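Local coordinates for protein BauA (Acinetobacter baumannii, PDB 6HCP) that takes up iron across the outer membrane as a TonB-dependent receptor for the siderophore complex ferric preacinetobactin, at residues A77-E82 / F127-P132; T331-L336 / P390-I395; K346-G351 / A369-H374; F524-S529 / W565-S570. All coordinates share one frame; numbering follows the deposited sequence. Where two conformers were deposited one is given.

Overall arrangement
Contact 1 belongs to the plug, contacts 2, 3 and 4 to the barrel. Contact 1 is interior, none of its touching residues exposed, and packs proline and isoleucine against loop backbone beside a water-bridged Asp-Arg pair. The barrel contacts rest on antiparallel backbone hydrogen bonds and differ in their side chains. Contacts 2 and 3 share strand 331-358, yet their centres are about 45 Å apart: contact 2 is peripheral, about 31 Å from the chain centre, and rich in hydroxyls and water, while contact 3 belongs to a long hairpin. Contacts 3 and 4, centres about 35 Å apart, lie in the wall, one face inward and one outward; aromatic rings dominate contact 4.

Contact 1: A77-E82 / F127-P132; sequences AKDITE and FYRTSP
Pro-132 lays its ring against the backbone of Ala-77 and Lys-78, with CG 3.4 Å from Ala-77 O and CD 3.7 Å from Lys-78 C. From the same ring, CB touches Ile-80 CD1 at 4.1 Å, the isoleucine and the proline passing one another head to tail. Ile-80 keeps CG1 beside its own backbone N (chi1 -63°), and from there the branch runs alongside Thr-130, CG1 coming within 3.8 Å of Thr-130 CB. Val-161 and Leu-163 of strand 159-165 also pack on this isoleucine. Thr-130 O meets Asp-79 CA in a CH...O contact of 3.3 Å. All this lies in the plug domain, the globular unit that fills the barrel of TonB-dependent receptors; here the turn leading into helix 81-84 is joined to the loop ahead of strand 135-142. Asp-79 caps that turn. Its CG is tucked between backbone N and carbonyl carbon (chi1 65°), which lets OD1 accept the N-H of Glu-82 at 3.0 Å. Glu-82 reaches back in turn, its OE1 taking Lys-78 N from above the carboxylate plane. The other oxygen of Asp-79 deals with Arg-129. Carboxylate and guanidinium are nearly coplanar, 24° apart, but their charged atoms do not meet; a water bridges them, donating to Asp-79 OD2 at 2.7 Å and accepting from Arg-129 NH1 at 3.0 Å. The arginine chain, kinked twice midway along, carries NH2 onward to a salt bridge with Asp-249 of the barrel wall and a hydrogen bond to Gly-99 O.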
loop_
_atom_site.group_PDB
_atom_site.type_symbol
_atom_site.label_atom_id
_atom_site.label_comp_id
_atom_site.label_asym_id
_atom_site.label_seq_id
_atom_site.Cartn_x
_atom_site.Cartn_y
_atom_site.Cartn_z
ATOM N N ALA A 77 -9.093 -17.284 9.494
ATOM C CA ALA A 77 -8.499 -18.415 8.803
ATOM C C ALA A 77 -9.531 -19.073 7.882
ATOM O O ALA A 77 -10.656 -19.405 8.292
ATOM C CB ALA A 77 -7.953 -19.396 9.818
ATOM N N LYS A 78 -9.120 -19.287 6.637
ATOM C CA LYS A 78 -9.962 -19.827 5.589
ATOM C C LYS A 78 -9.687 -21.331 5.395
ATOM O O LYS A 78 -10.406 -22.009 4.674
ATOM C CB LYS A 78 -9.692 -19.056 4.297
ATOM C CG LYS A 78 -9.944 -17.549 4.358
ATOM C CD LYS A 78 -11.407 -17.167 4.176
ATOM C CE LYS A 78 -11.685 -15.670 4.240
ATOM N NZ LYS A 78 -11.523 -15.142 5.616
ATOM N N ASP A 79 -8.578 -21.822 5.961
ATOM C CA ASP A 79 -8.210 -23.229 5.855
ATOM C C ASP A 79 -7.290 -23.581 7.025
ATOM O O ASP A 79 -7.021 -22.746 7.878
ATOM C CB ASP A 79 -7.605 -23.543 4.482
ATOM C CG ASP A 79 -6.276 -22.866 4.182
ATOM O OD1 ASP A 79 -5.591 -22.474 5.135
ATOM O OD2 ASP A 79 -5.970 -22.683 2.983
ATOM N N ILE A 80 -6.940 -24.866 7.152
ATOM C CA ILE A 80 -6.228 -25.328 8.321
ATOM C C ILE A 80 -4.805 -24.758 8.332
ATOM O O ILE A 80 -4.284 -24.416 9.386
ATOM C CB ILE A 80 -6.236 -26.866 8.394
ATOM C CG1 ILE A 80 -7.665 -27.392 8.554
ATOM C CG2 ILE A 80 -5.334 -27.320 9.522
ATOM C CD1 ILE A 80 -8.415 -26.789 9.729
ATOM N N THR A 81 -4.223 -24.584 7.138
ATOM C CA THR A 81 -2.860 -24.023 7.011
ATOM C C THR A 81 -2.781 -22.656 7.706
ATOM O O THR A 81 -1.812 -22.346 8.390
ATOM C CB THR A 81 -2.454 -23.880 5.537
ATOM O OG1 THR A 81 -2.500 -25.175 4.933
ATOM C CG2 THR A 81 -1.068 -23.295 5.382
ATOM N N GLU A 82 -3.812 -21.834 7.491
ATOM C CA GLU A 82 -3.866 -20.459 8.018
ATOM C C GLU A 82 -4.022 -20.466 9.538
ATOM O O GLU A 82 -3.785 -19.443 10.170
ATOM C CB GLU A 82 -5.011 -19.687 7.362
ATOM C CG GLU A 82 -4.703 -19.341 5.921
ATOM C CD GLU A 82 -5.752 -18.526 5.185
ATOM O OE1 GLU A 82 -6.679 -18.000 5.832
ATOM O OE2 GLU A 82 -5.601 -18.387 3.967
ATOM N N PHE A 127 -10.929 -34.014 1.988
ATOM C CA PHE A 127 -9.776 -34.707 1.410
ATOM C C PHE A 127 -8.572 -33.766 1.231
ATOM O O PHE A 127 -7.462 -34.142 1.533
ATOM C CB PHE A 127 -10.172 -35.305 0.065
ATOM C CG PHE A 127 -9.284 -36.419 -0.423
ATOM C CD1 PHE A 127 -9.393 -37.697 0.103
ATOM C CD2 PHE A 127 -8.395 -36.218 -1.468
ATOM C CE1 PHE A 127 -8.652 -38.745 -0.431
ATOM C CE2 PHE A 127 -7.630 -37.257 -1.972
ATOM C CZ PHE A 127 -7.751 -38.524 -1.443
ATOM N N TYR A 128 -8.802 -32.541 0.741
ATOM C CA TYR A 128 -7.700 -31.689 0.270
ATOM C C TYR A 128 -7.694 -30.299 0.929
ATOM O O TYR A 128 -6.649 -29.647 0.949
ATOM C CB TYR A 128 -7.765 -31.515 -1.244
ATOM C CG TYR A 128 -7.167 -32.616 -2.071
ATOM C CD1 TYR A 128 -6.102 -33.385 -1.623
ATOM C CD2 TYR A 128 -7.716 -32.928 -3.302
ATOM C CE1 TYR A 128 -5.522 -34.351 -2.430
ATOM C CE2 TYR A 128 -7.120 -33.850 -4.144
ATOM C CZ TYR A 128 -6.060 -34.605 -3.683
ATOM O OH TYR A 128 -5.531 -35.544 -4.505
ATOM N N ARG A 129 -8.860 -29.767 1.314
ATOM C CA ARG A 129 -8.884 -28.468 2.011
ATOM C C ARG A 129 -10.078 -28.423 2.955
ATOM O O ARG A 129 -11.162 -28.824 2.583
ATOM C CB ARG A 129 -8.938 -27.306 1.009
ATOM C CG ARG A 129 -9.049 -25.920 1.649
ATOM C CD ARG A 129 -8.293 -24.868 0.844
ATOM N NE ARG A 129 -8.758 -24.808 -0.522
ATOM C CZ ARG A 129 -8.003 -24.943 -1.598
ATOM N NH1 ARG A 129 -6.682 -24.768 -1.534
ATOM N NH2 ARG A 129 -8.610 -25.113 -2.758
ATOM N N THR A 130 -9.832 -27.936 4.172
ATOM C CA THR A 130 -10.807 -27.877 5.216
ATOM C C THR A 130 -10.962 -26.429 5.687
ATOM O O THR A 130 -10.052 -25.885 6.303
ATOM C CB THR A 130 -10.440 -28.816 6.378
ATOM O OG1 THR A 130 -10.411 -30.150 5.867
ATOM C CG2 THR A 130 -11.434 -28.732 7.516
ATOM N N SER A 131 -12.182 -25.888 5.548
ATOM C CA SER A 131 -12.521 -24.589 6.162
ATOM C C SER A 131 -12.878 -24.816 7.627
ATOM O O SER A 131 -13.515 -25.805 7.984
ATOM C CB SER A 131 -13.629 -23.873 5.395
ATOM O OG SER A 131 -13.663 -22.489 5.749
ATOM N N PRO A 132 -12.322 -24.026 8.560
ATOM C CA PRO A 132 -12.349 -24.427 9.966
ATOM C C PRO A 132 -13.531 -23.987 10.852
ATOM O O PRO A 132 -13.439 -24.128 12.087
ATOM C CB PRO A 132 -11.076 -23.779 10.519
ATOM C CG PRO A 132 -10.883 -22.545 9.671
ATOM C CD PRO A 132 -11.372 -22.929 8.295
HETATM O O HOH W 1 -4.961 -23.600 0.595
#

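Contact 2: T331-L336 / P390-I395; sequences TLSSTL and PVITNI
Leu-332 and Thr-393 are one of the two hydrogen-bonded pairs in a short antiparallel pairing, in which strand 391-394 of a barrel loop runs beside the start of the long strand 331-358. The position, well away from the short turn at the other end of the 331-358/361-381 hairpin, is consistent with the extracellular loops of this barrel family. Backbone bonds come first. Leu-332 N gives to Thr-393 O at 2.8 Å from well above the carbonyl plane (43° out of it), whereas Thr-393 N returns to Leu-332 O within the plane. Ser-334 and Val-391 make the second reciprocal pair. Among the apolar contacts, Leu-332 CB touches Ile-395 CG2 at 4.1 Å, the two side chains crossing at about a right angle, and Leu-336 CD1 meets Val-391 CG2 at 4.0 Å. On the opposite face of the strands, Ser-333 OG, anti to its own N (chi1 179°), turns to Pro-390 CB at 3.4 Å and Ile-392 CD1 at 3.6 Å. Polar links between side chains run through water. One water joins Thr-331 OG1 to Asn-394 ND2, an amide also held by Thr-329 O and, through OD1, by Tyr-396 N. A second sits on the Leu-332 face, donating to Val-391 O at 2.8 Å while hydrogen-bonded to the hydroxyls Ser-334 OG and Thr-393 OG1.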
loop_
_atom_site.group_PDB
_atom_site.type_symbol
_atom_site.label_atom_id
_atom_site.label_comp_id
_atom_site.label_asym_id
_atom_site.label_seq_id
_atom_site.Cartn_x
_atom_site.Cartn_y
_atom_site.Cartn_z
ATOM N N THR A 331 9.128 -17.638 -21.412
ATOM C CA THR A 331 8.268 -18.521 -22.201
ATOM C C THR A 331 7.788 -19.703 -21.339
ATOM O O THR A 331 8.575 -20.340 -20.644
ATOM C CB THR A 331 8.984 -19.015 -23.465
ATOM O OG1 THR A 331 9.491 -17.867 -24.158
ATOM C CG2 THR A 331 8.051 -19.815 -24.355
ATOM N N LEU A 332 6.485 -19.960 -21.394
ATOM C CA LEU A 332 5.815 -21.012 -20.635
ATOM C C LEU A 332 5.033 -21.910 -21.599
ATOM O O LEU A 332 4.285 -21.437 -22.435
ATOM C CB LEU A 332 4.876 -20.391 -19.599
ATOM C CG LEU A 332 4.258 -21.363 -18.597
ATOM C CD1 LEU A 332 5.304 -21.844 -17.612
ATOM C CD2 LEU A 332 3.088 -20.736 -17.858
ATOM N N SER A 333 5.251 -23.219 -21.473
ATOM C CA SER A 333 4.561 -24.232 -22.259
ATOM C C SER A 333 3.716 -25.080 -21.307
ATOM O O SER A 333 4.266 -25.743 -20.421
ATOM C CB SER A 333 5.567 -25.083 -23.019
ATOM O OG SER A 333 4.903 -26.086 -23.764
ATOM N N SER A 334 2.394 -25.035 -21.484
ATOM C CA SER A 334 1.476 -25.699 -20.588
ATOM C C SER A 334 0.738 -26.815 -21.339
ATOM O O SER A 334 -0.041 -26.579 -22.260
ATOM C CB SER A 334 0.522 -24.711 -19.929
ATOM O OG SER A 334 1.222 -23.681 -19.229
ATOM N N THR A 335 0.827 -28.026 -20.798
ATOM C CA THR A 335 -0.015 -29.125 -21.247
ATOM C C THR A 335 -1.287 -29.135 -20.399
ATOM O O THR A 335 -1.254 -28.829 -19.214
ATOM C CB THR A 335 0.744 -30.455 -21.131
ATOM O OG1 THR A 335 0.949 -30.644 -19.735
ATOM C CG2 THR A 335 2.085 -30.450 -21.830
ATOM N N LEU A 336 -2.399 -29.547 -21.011
ATOM C CA LEU A 336 -3.684 -29.534 -20.372
ATOM C C LEU A 336 -4.077 -30.967 -19.994
ATOM O O LEU A 336 -3.760 -31.892 -20.713
ATOM C CB LEU A 336 -4.704 -28.924 -21.332
ATOM C CG LEU A 336 -4.347 -27.537 -21.869
ATOM C CD1 LEU A 336 -5.441 -27.027 -22.795
ATOM C CD2 LEU A 336 -4.112 -26.564 -20.726
ATOM N N PRO A 390 0.383 -28.090 -26.572
ATOM C CA PRO A 390 0.611 -27.250 -25.400
ATOM C C PRO A 390 0.257 -25.788 -25.704
ATOM O O PRO A 390 0.329 -25.351 -26.851
ATOM C CB PRO A 390 2.099 -27.435 -25.095
ATOM C CG PRO A 390 2.709 -27.884 -26.403
ATOM C CD PRO A 390 1.623 -28.653 -27.123
ATOM N N VAL A 391 -0.241 -25.089 -24.687
ATOM C CA VAL A 391 -0.531 -23.673 -24.762
ATOM C C VAL A 391 0.745 -22.907 -24.417
ATOM O O VAL A 391 1.366 -23.147 -23.377
ATOM C CB VAL A 391 -1.692 -23.313 -23.819
ATOM C CG1 VAL A 391 -2.014 -21.827 -23.874
ATOM C CG2 VAL A 391 -2.933 -24.148 -24.129
ATOM N N ILE A 392 1.141 -21.985 -25.307
ATOM C CA ILE A 392 2.386 -21.249 -25.159
ATOM C C ILE A 392 2.050 -19.835 -24.697
ATOM O O ILE A 392 1.269 -19.151 -25.353
ATOM C CB ILE A 392 3.206 -21.209 -26.462
ATOM C CG1 ILE A 392 3.425 -22.598 -27.067
ATOM C CG2 ILE A 392 4.523 -20.475 -26.241
ATOM C CD1 ILE A 392 4.147 -23.562 -26.163
ATOM N N THR A 393 2.559 -19.464 -23.519
ATOM C CA THR A 393 2.350 -18.134 -22.971
ATOM C C THR A 393 3.710 -17.592 -22.537
ATOM O O THR A 393 4.773 -18.208 -22.791
ATOM C CB THR A 393 1.340 -18.138 -21.815
ATOM O OG1 THR A 393 1.851 -18.936 -20.737
ATOM C CG2 THR A 393 -0.017 -18.661 -22.217
ATOM N N ASN A 394 3.680 -16.481 -21.812
ATOM C CA ASN A 394 4.880 -15.955 -21.169
ATOM C C ASN A 394 4.492 -15.563 -19.742
ATOM O O ASN A 394 3.452 -14.929 -19.545
ATOM C CB ASN A 394 5.463 -14.795 -21.994
ATOM C CG ASN A 394 6.757 -14.258 -21.439
ATOM O OD1 ASN A 394 6.799 -13.701 -20.337
ATOM N ND2 ASN A 394 7.845 -14.474 -22.166
ATOM N N ILE A 395 5.333 -15.906 -18.758
ATOM C CA ILE A 395 4.967 -15.694 -17.357
ATOM C C ILE A 395 4.818 -14.198 -17.047
ATOM O O ILE A 395 4.169 -13.857 -16.062
ATOM C CB ILE A 395 5.950 -16.349 -16.369
ATOM C CG1 ILE A 395 7.324 -15.683 -16.384
ATOM C CG2 ILE A 395 6.041 -17.850 -16.627
ATOM C CD1 ILE A 395 8.285 -16.244 -15.368
HETATM O O HOH W 2 7.802 -15.837 -24.612
HETATM O O HOH W 3 1.589 -21.701 -21.004
#

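Contact 3: K346-G351 / A369-H374; sequences KSADAG and ATYYNH
Asp-349 OD1, which rests 3.9 Å from Thr-370 CG2 on the neighbouring strand, is gripped by two hydrogen bonds, one with Tyr-305 OH and one from Asn-368 ND2. With CG anti to the backbone N (chi1 177°), the carboxylate lies alongside the threonine, the two side chains pointing the same way. Thr-370 turns its methyl to the aspartate and commits OG1 to Ser-422 OG on the next strand. Further along this face Tyr-372 OH is bonded to His-374 ND1 at 2.7 Å, either being able to donate, which ties down the far end of the tyrosine. Ser-347 CB sits at the edge of the Tyr-372 ring, 4.3 Å from CD2, while Ser-347 OG bonds to Phe-122 O of the plug, so these residues look into the lumen. The other face has a plainer character. Ala-348 CB approaches the Tyr-371 ring at its edge, 4.3 Å from CD2, and a detergent molecule touches Ala-350, which is consistent with a surface that faces lipid. Six backbone hydrogen bonds join the strands in three reciprocal pairs. At the Ala-350/Ala-369 end they are straight, Ala-369 N to Ala-350 O measuring 2.9 Å; in the middle the donor Tyr-371 N is tilted 27° from the carbonyl plane of Ala-348. Between the pairs, CA-H groups close on carbonyls, as at Ser-347 CA to Tyr-371 O, 3.2 Å. The strands run at 180° to each other, an antiparallel beta hairpin of the up-and-down transmembrane barrel characteristic of TonB-dependent receptors.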
loop_
_atom_site.group_PDB
_atom_site.type_symbol
_atom_site.label_atom_id
_atom_site.label_comp_id
_atom_site.label_asym_id
_atom_site.label_seq_id
_atom_site.Cartn_x
_atom_site.Cartn_y
_atom_site.Cartn_z
ATOM N N LYS A 346 -14.721 -45.575 5.057
ATOM C CA LYS A 346 -15.278 -45.976 6.340
ATOM C C LYS A 346 -14.146 -46.216 7.331
ATOM O O LYS A 346 -13.088 -46.702 6.952
ATOM C CB LYS A 346 -16.082 -47.276 6.188
ATOM C CG LYS A 346 -17.306 -47.182 5.287
ATOM C CD LYS A 346 -18.035 -48.521 5.145
ATOM C CE LYS A 346 -18.812 -48.658 3.851
ATOM N NZ LYS A 346 -19.680 -47.483 3.607
ATOM N N SER A 347 -14.385 -45.909 8.603
ATOM C CA SER A 347 -13.339 -46.015 9.579
ATOM C C SER A 347 -13.931 -46.284 10.963
ATOM O O SER A 347 -15.059 -45.912 11.285
ATOM C CB SER A 347 -12.452 -44.781 9.580
ATOM O OG SER A 347 -13.231 -43.646 9.809
ATOM N N ALA A 348 -13.122 -46.914 11.804
ATOM C CA ALA A 348 -13.575 -47.287 13.136
ATOM C C ALA A 348 -12.377 -47.366 14.064
ATOM O O ALA A 348 -11.266 -47.705 13.637
ATOM C CB ALA A 348 -14.332 -48.602 13.069
ATOM N N ASP A 349 -12.651 -47.153 15.350
ATOM C CA ASP A 349 -11.671 -47.214 16.410
ATOM C C ASP A 349 -12.437 -47.511 17.699
ATOM O O ASP A 349 -13.345 -46.733 18.058
ATOM C CB ASP A 349 -10.914 -45.888 16.509
ATOM C CG ASP A 349 -9.891 -45.798 17.628
ATOM O OD1 ASP A 349 -9.765 -46.768 18.406
ATOM O OD2 ASP A 349 -9.213 -44.748 17.708
ATOM N N ALA A 350 -12.163 -48.673 18.299
ATOM C CA ALA A 350 -12.843 -49.111 19.530
ATOM C C ALA A 350 -11.815 -49.695 20.493
ATOM O O ALA A 350 -10.819 -50.283 20.080
ATOM C CB ALA A 350 -13.917 -50.116 19.195
ATOM N N GLY A 351 -12.062 -49.531 21.795
ATOM C CA GLY A 351 -11.143 -50.057 22.764
ATOM C C GLY A 351 -11.628 -49.901 24.194
ATOM O O GLY A 351 -12.788 -49.600 24.455
ATOM N N ALA A 369 -8.507 -51.337 18.731
ATOM C CA ALA A 369 -8.517 -51.884 17.402
ATOM C C ALA A 369 -9.045 -50.815 16.450
ATOM O O ALA A 369 -10.029 -50.140 16.780
ATOM C CB ALA A 369 -9.393 -53.117 17.369
ATOM N N THR A 370 -8.389 -50.669 15.290
ATOM C CA THR A 370 -8.801 -49.672 14.295
ATOM C C THR A 370 -8.988 -50.359 12.944
ATOM O O THR A 370 -8.338 -51.372 12.652
ATOM C CB THR A 370 -7.792 -48.517 14.176
ATOM O OG1 THR A 370 -6.626 -48.938 13.458
ATOM C CG2 THR A 370 -7.383 -47.964 15.517
ATOM N N TYR A 371 -9.823 -49.737 12.111
ATOM C CA TYR A 371 -10.114 -50.183 10.754
ATOM C C TYR A 371 -10.311 -48.944 9.868
ATOM O O TYR A 371 -10.963 -47.983 10.261
ATOM C CB TYR A 371 -11.354 -51.082 10.722
ATOM C CG TYR A 371 -11.312 -52.233 11.703
ATOM C CD1 TYR A 371 -10.778 -53.463 11.337
ATOM C CD2 TYR A 371 -11.729 -52.080 13.023
ATOM C CE1 TYR A 371 -10.698 -54.517 12.235
ATOM C CE2 TYR A 371 -11.648 -53.121 13.939
ATOM C CZ TYR A 371 -11.126 -54.343 13.541
ATOM O OH TYR A 371 -11.045 -55.383 14.417
ATOM N N TYR A 372 -9.822 -49.034 8.635
ATOM C CA TYR A 372 -10.112 -48.042 7.587
ATOM C C TYR A 372 -10.221 -48.766 6.246
ATOM O O TYR A 372 -9.449 -49.661 5.952
ATOM C CB TYR A 372 -9.030 -46.963 7.527
ATOM C CG TYR A 372 -9.076 -46.107 6.287
ATOM C CD1 TYR A 372 -8.451 -46.504 5.116
ATOM C CD2 TYR A 372 -9.791 -44.921 6.268
ATOM C CE1 TYR A 372 -8.479 -45.717 3.976
ATOM C CE2 TYR A 372 -9.850 -44.134 5.130
ATOM C CZ TYR A 372 -9.152 -44.504 3.998
ATOM O OH TYR A 372 -9.193 -43.725 2.879
ATOM N N ASN A 373 -11.250 -48.417 5.473
ATOM C CA ASN A 373 -11.414 -48.954 4.130
ATOM C C ASN A 373 -11.880 -47.824 3.214
ATOM O O ASN A 373 -12.730 -47.031 3.601
ATOM C CB ASN A 373 -12.405 -50.123 4.078
ATOM C CG ASN A 373 -12.574 -50.684 2.679
ATOM O OD1 ASN A 373 -11.708 -51.399 2.176
ATOM N ND2 ASN A 373 -13.634 -50.281 2.000
ATOM N N HIS A 374 -11.346 -47.789 1.995
ATOM C CA HIS A 374 -11.938 -46.945 0.963
ATOM C C HIS A 374 -12.016 -47.705 -0.354
ATOM O O HIS A 374 -11.235 -48.616 -0.618
ATOM C CB HIS A 374 -11.223 -45.581 0.853
ATOM C CG HIS A 374 -9.971 -45.538 0.048
ATOM N ND1 HIS A 374 -8.838 -44.901 0.524
ATOM C CD2 HIS A 374 -9.713 -45.857 -1.242
ATOM C CE1 HIS A 374 -7.919 -44.891 -0.428
ATOM N NE2 HIS A 374 -8.439 -45.463 -1.533
#

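Contact 4: F524-S529 / W565-S570; sequences FAHTLS and WSFFGS. With EDO (1,2-ethanediol), chain U.
Trp-565 starts its run beside Leu-528, CB lying 4.0 Å from Leu-528 CD1 as the two side chains cross. CG is anti to the backbone N (chi1 172°), and the indole stands up from the sheet alongside the His-526 side chain, the two pointing the same way. CD1 comes edge-on to Thr-527 O at 3.5 Å. Next, NE1 donates to His-526 ND1 at 3.0 Å, a nearly straight bond (163°) lying in both ring planes. The rings are only 5° from coplanar and meet rim to rim; an accepting ND1 is consistent with a neutral imidazole that has its hydrogen on NE2. Farther out, CZ2 stays 3.9 Å from His-526 CE1. Phe-567 CD2 rests over one indole face, toward its rim, and Phe-567 CB also sits over a face of the imidazole. At the far end of the pair Phe-524 CZ packs 3.7 Å from Phe-567 CD1, the rings oblique to each other. The reverse face carries Ala-525, whose CB stands over the Phe-568 ring, 4.0 Å from its centroid. Gly-569 N bonds to O1 of an ethanediol, probably from the crystallisation liquor, at 3.0 Å. Antiparallel backbone bonds join these two barrel strands, 524-541 and 549-569, flanked by 508-520 on the His-526 side and by 575-590 on the Trp-565 side. A detergent molecule touches Trp-565 on one side of the wall; on the other, Phe-568 meets Tyr-38 and Phe-57 edge-to-face, against the N-terminal part and plug.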
loop_
_atom_site.group_PDB
_atom_site.type_symbol
_atom_site.label_atom_id
_atom_site.label_comp_id
_atom_site.label_asym_id
_atom_site.label_seq_id
_atom_site.Cartn_x
_atom_site.Cartn_y
_atom_site.Cartn_z
ATOM N N PHE A 524 2.555 -17.575 30.382
ATOM C CA PHE A 524 3.408 -17.708 29.213
ATOM C C PHE A 524 4.172 -19.028 29.318
ATOM O O PHE A 524 4.700 -19.346 30.373
ATOM C CB PHE A 524 4.376 -16.526 29.124
ATOM C CG PHE A 524 5.000 -16.306 27.771
ATOM C CD1 PHE A 524 4.215 -15.995 26.678
ATOM C CD2 PHE A 524 6.375 -16.372 27.597
ATOM C CE1 PHE A 524 4.795 -15.763 25.436
ATOM C CE2 PHE A 524 6.957 -16.073 26.373
ATOM C CZ PHE A 524 6.162 -15.769 25.292
ATOM N N ALA A 525 4.311 -19.722 28.183
ATOM C CA ALA A 525 4.901 -21.057 28.147
ATOM C C ALA A 525 5.901 -21.159 26.994
ATOM O O ALA A 525 5.741 -20.495 25.948
ATOM C CB ALA A 525 3.795 -22.075 27.996
ATOM N N HIS A 526 6.931 -21.974 27.219
ATOM C CA HIS A 526 8.007 -22.262 26.270
ATOM C C HIS A 526 8.124 -23.775 26.054
ATOM O O HIS A 526 7.976 -24.555 27.008
ATOM C CB HIS A 526 9.363 -21.771 26.797
ATOM C CG HIS A 526 9.474 -20.297 26.952
ATOM N ND1 HIS A 526 10.151 -19.509 26.040
ATOM C CD2 HIS A 526 9.113 -19.482 27.969
ATOM C CE1 HIS A 526 10.150 -18.259 26.465
ATOM N NE2 HIS A 526 9.469 -18.211 27.619
ATOM N N THR A 527 8.533 -24.164 24.836
ATOM C CA THR A 527 8.974 -25.528 24.515
ATOM C C THR A 527 10.311 -25.438 23.780
ATOM O O THR A 527 10.488 -24.577 22.890
ATOM C CB THR A 527 7.941 -26.272 23.657
ATOM O OG1 THR A 527 6.686 -26.265 24.338
ATOM C CG2 THR A 527 8.323 -27.706 23.359
ATOM N N LEU A 528 11.260 -26.282 24.191
ATOM C CA LEU A 528 12.510 -26.435 23.503
ATOM C C LEU A 528 12.692 -27.919 23.195
ATOM O O LEU A 528 12.683 -28.719 24.117
ATOM C CB LEU A 528 13.658 -25.895 24.363
ATOM C CG LEU A 528 15.052 -26.075 23.763
ATOM C CD1 LEU A 528 15.229 -25.197 22.530
ATOM C CD2 LEU A 528 16.146 -25.779 24.774
ATOM N N SER A 529 12.762 -28.290 21.911
ATOM C CA SER A 529 12.925 -29.706 21.574
ATOM C C SER A 529 13.914 -29.925 20.428
ATOM O O SER A 529 14.123 -29.071 19.584
ATOM C CB SER A 529 11.602 -30.364 21.292
ATOM O OG SER A 529 10.841 -29.610 20.389
ATOM N N TRP A 565 12.512 -23.904 19.243
ATOM C CA TRP A 565 12.139 -23.122 20.402
ATOM C C TRP A 565 10.845 -22.387 20.083
ATOM O O TRP A 565 10.801 -21.649 19.111
ATOM C CB TRP A 565 13.244 -22.133 20.804
ATOM C CG TRP A 565 12.812 -21.175 21.868
ATOM C CD1 TRP A 565 12.036 -21.447 22.961
ATOM C CD2 TRP A 565 13.116 -19.772 21.942
ATOM N NE1 TRP A 565 11.803 -20.303 23.678
ATOM C CE2 TRP A 565 12.476 -19.266 23.093
ATOM C CE3 TRP A 565 13.877 -18.895 21.162
ATOM C CZ2 TRP A 565 12.560 -17.922 23.466
ATOM C CZ3 TRP A 565 13.928 -17.562 21.508
ATOM C CH2 TRP A 565 13.288 -17.086 22.653
ATOM N N SER A 566 9.770 -22.690 20.816
ATOM C CA SER A 566 8.515 -21.998 20.581
ATOM C C SER A 566 7.870 -21.591 21.909
ATOM O O SER A 566 8.293 -22.025 22.982
ATOM C CB SER A 566 7.580 -22.813 19.731
ATOM O OG SER A 566 7.303 -24.035 20.358
ATOM N N PHE A 567 6.873 -20.712 21.818
ATOM C CA PHE A 567 6.262 -20.127 23.011
ATOM C C PHE A 567 4.864 -19.650 22.657
ATOM O O PHE A 567 4.542 -19.413 21.480
ATOM C CB PHE A 567 7.134 -18.995 23.563
ATOM C CG PHE A 567 7.714 -18.086 22.511
ATOM C CD1 PHE A 567 6.933 -17.113 21.917
ATOM C CD2 PHE A 567 8.995 -18.289 22.025
ATOM C CE1 PHE A 567 7.436 -16.341 20.884
ATOM C CE2 PHE A 567 9.498 -17.503 21.001
ATOM C CZ PHE A 567 8.706 -16.551 20.416
ATOM N N PHE A 568 4.023 -19.512 23.689
ATOM C CA PHE A 568 2.694 -18.970 23.501
ATOM C C PHE A 568 2.208 -18.372 24.822
ATOM O O PHE A 568 2.717 -18.715 25.898
ATOM C CB PHE A 568 1.724 -20.049 23.017
ATOM C CG PHE A 568 1.641 -21.268 23.901
ATOM C CD1 PHE A 568 0.869 -21.256 25.054
ATOM C CD2 PHE A 568 2.317 -22.431 23.572
ATOM C CE1 PHE A 568 0.748 -22.386 25.845
ATOM C CE2 PHE A 568 2.195 -23.569 24.364
ATOM C CZ PHE A 568 1.439 -23.533 25.519
ATOM N N GLY A 569 1.187 -17.531 24.717
ATOM C CA GLY A 569 0.508 -17.002 25.889
ATOM C C GLY A 569 0.633 -15.497 25.979
ATOM O O GLY A 569 0.649 -14.795 24.963
ATOM N N SER A 570 0.638 -15.010 27.220
ATOM C CA SER A 570 0.614 -13.595 27.522
ATOM C C SER A 570 1.797 -13.280 28.423
ATOM O O SER A 570 1.807 -13.659 29.584
ATOM C CB SER A 570 -0.690 -13.198 28.164
ATOM O OG SER A 570 -0.606 -11.863 28.630
HETATM C C1 EDO U . -2.001 -16.589 23.339
HETATM O O1 EDO U . -0.786 -16.810 22.587
HETATM C C2 EDO U . -2.461 -17.949 23.857
HETATM O O2 EDO U . -3.816 -17.910 24.231
#